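Local coordinates for protein threonine synthase (Brucella melitensis bv. 1, PDB 4F4F) that probably catalyses the pyridoxal-phosphate-dependent conversion of O-phospho-L-homoserine and water to L-threonine and phosphate, the last step of threonine biosynthesis, at residues A[106-109]-A[115-118]. Residues are numbered along the deposited sequence; the frame is centred on the assembly and turned at random.
Sequences LELF and AFKD. With PLP (pyridoxal-5'-phosphate), chain C.
With CG turned opposite its carbonyl carbon (chi1 -55°), Leu-108 presents CB and CD1 to Phe-116, whose own chi1 of 95° swings the ring away from the leucine and toward the cofactor. The two side chains meet at their bases: CB of Leu-108 lies 3.6 Å from CB of Phe-116, and CD1 reaches the same atom. Alongside, the carbonyl O of Leu-108 takes a CA-H...O contact from CA of Phe-116, 3.3 Å long. No direct hydrogen bond joins the segments; instead a water bridges O of Leu-108, 2.7 Å away, and O of Ala-115, with more acceptors around it than protons to give. The Phe-116 ring turns its edge to the pyridine of PLP; CE1 is modelled 3.0 Å from C4, doubtfully close for two carbons, while CG of Lys-117 rests over the rim of one ring face. Lys-117 runs extended as far as CE and bends at its last torsion (chi4 64°), bringing NZ within 1.8 Å of C4A of PLP, modelled as bonded but too long for a proper imine; NZ also makes a weak hydrogen bond to O3. Lys-117 is the predicted attachment site, its position consistent with the internal aldimine of pyridoxal-phosphate enzymes, and Phe-116 carries the contact into the cofactor pocket, where Asn-261 and Thr-414 also bind PLP. The contact closes the short loop between strand 103-107 and helix 117-134. Strand 409-413 lies beside the former, Leu-108 bonding through its backbone to Ala-413; Tyr-238 of helix 236-245 touches both Leu-108 and Phe-116, and helix 148-157 packs against Lys-117 and Asp-118.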
loop_
_atom_site.group_PDB
_atom_site.type_symbol
_atom_site.label_atom_id
_atom_site.label_comp_id
_atom_site.label_asym_id
_atom_site.label_seq_id
_atom_site.Cartn_x
_atom_site.Cartn_y
_atom_site.Cartn_z
ATOM N N LEU A 106 -11.510 -1.630 10.414
ATOM C CA LEU A 106 -10.116 -1.740 10.836
ATOM C C LEU A 106 -9.441 -0.420 10.467
ATOM O O LEU A 106 -9.286 -0.099 9.289
ATOM C CB LEU A 106 -9.380 -2.876 10.121
ATOM C CG LEU A 106 -7.944 -3.163 10.590
ATOM C CD1 LEU A 106 -7.917 -3.429 12.094
ATOM C CD2 LEU A 106 -7.439 -4.391 9.848
ATOM N N GLU A 107 -9.066 0.349 11.481
ATOM C CA GLU A 107 -8.531 1.694 11.259
ATOM C C GLU A 107 -7.041 1.614 10.989
ATOM O O GLU A 107 -6.233 1.390 11.912
ATOM C CB GLU A 107 -8.802 2.564 12.478
ATOM C CG GLU A 107 -10.290 2.774 12.715
ATOM C CD GLU A 107 -10.597 3.732 13.848
ATOM O OE1 GLU A 107 -9.781 3.862 14.804
ATOM O OE2 GLU A 107 -11.669 4.368 13.767
ATOM N N LEU A 108 -6.668 1.835 9.744
ATOM C CA LEU A 108 -5.249 1.815 9.358
ATOM C C LEU A 108 -4.591 3.194 9.323
ATOM O O LEU A 108 -3.555 3.390 8.648
ATOM C CB LEU A 108 -5.129 1.111 8.009
ATOM C CG LEU A 108 -5.721 -0.295 7.951
ATOM C CD1 LEU A 108 -5.559 -0.858 6.517
ATOM C CD2 LEU A 108 -5.088 -1.184 9.027
ATOM N N PHE A 109 -5.202 4.158 10.026
ATOM C CA PHE A 109 -4.826 5.561 9.894
ATOM C C PHE A 109 -4.296 6.216 11.171
ATOM O O PHE A 109 -4.293 7.432 11.291
ATOM C CB PHE A 109 -6.011 6.365 9.312
ATOM C CG PHE A 109 -7.306 6.241 10.096
ATOM C CD1 PHE A 109 -7.437 6.784 11.370
ATOM C CD2 PHE A 109 -8.426 5.624 9.527
ATOM C CE1 PHE A 109 -8.662 6.696 12.089
ATOM C CE2 PHE A 109 -9.620 5.527 10.232
ATOM C CZ PHE A 109 -9.743 6.076 11.515
ATOM N N ALA A 115 -2.741 7.485 7.147
ATOM C CA ALA A 115 -3.129 6.661 6.009
ATOM C C ALA A 115 -2.384 5.324 5.953
ATOM O O ALA A 115 -1.289 5.170 6.468
ATOM C CB ALA A 115 -2.935 7.423 4.707
ATOM N N PHE A 116 -3.025 4.364 5.312
ATOM C CA PHE A 116 -2.645 2.968 5.465
ATOM C C PHE A 116 -1.249 2.651 4.897
ATOM O O PHE A 116 -0.619 1.688 5.343
ATOM C CB PHE A 116 -3.730 2.062 4.859
ATOM C CG PHE A 116 -3.445 1.680 3.468
ATOM C CD1 PHE A 116 -3.702 2.545 2.455
ATOM C CD2 PHE A 116 -2.857 0.467 3.188
ATOM C CE1 PHE A 116 -3.397 2.206 1.174
ATOM C CE2 PHE A 116 -2.553 0.130 1.878
ATOM C CZ PHE A 116 -2.820 1.002 0.887
ATOM N N LYS A 117 -0.751 3.456 3.946
ATOM C CA LYS A 117 0.633 3.248 3.438
ATOM C C LYS A 117 1.729 3.375 4.522
ATOM O O LYS A 117 2.807 2.795 4.393
ATOM C CB LYS A 117 0.916 4.124 2.199
ATOM C CG LYS A 117 0.110 3.662 1.007
ATOM C CD LYS A 117 0.374 4.494 -0.237
ATOM C CE LYS A 117 -0.536 4.098 -1.400
ATOM N NZ LYS A 117 -1.958 4.350 -1.113
ATOM N N ASP A 118 1.416 4.027 5.639
ATOM C CA ASP A 118 2.320 4.065 6.773
ATOM C C ASP A 118 2.684 2.676 7.286
ATOM O O ASP A 118 3.793 2.484 7.757
ATOM C CB ASP A 118 1.719 4.789 7.963
ATOM C CG ASP A 118 1.501 6.262 7.715
ATOM O OD1 ASP A 118 2.218 6.869 6.886
ATOM O OD2 ASP A 118 0.586 6.820 8.359
HETATM N N1 PLP C . -7.165 3.911 0.100
HETATM C C2 PLP C . -6.213 4.867 0.426
HETATM C C2A PLP C . -6.449 5.989 1.413
HETATM C C3 PLP C . -4.863 4.790 -0.202
HETATM O O3 PLP C . -3.910 5.733 0.128
HETATM C C4 PLP C . -4.631 3.673 -1.188
HETATM C C4A PLP C . -3.322 3.471 -1.882
HETATM C C5 PLP C . -5.718 2.698 -1.454
HETATM C C6 PLP C . -6.941 2.880 -0.765
HETATM C C5A PLP C . -5.460 1.525 -2.421
HETATM O O4P PLP C . -4.412 0.573 -1.962
HETATM P P PLP C . -3.753 -0.643 -2.854
HETATM O O1P PLP C . -4.937 -1.416 -3.415
HETATM O O2P PLP C . -2.943 0.087 -3.907
HETATM O O3P PLP C . -2.875 -1.477 -1.946
HETATM O O HOH W 1 -1.637 5.213 9.369
#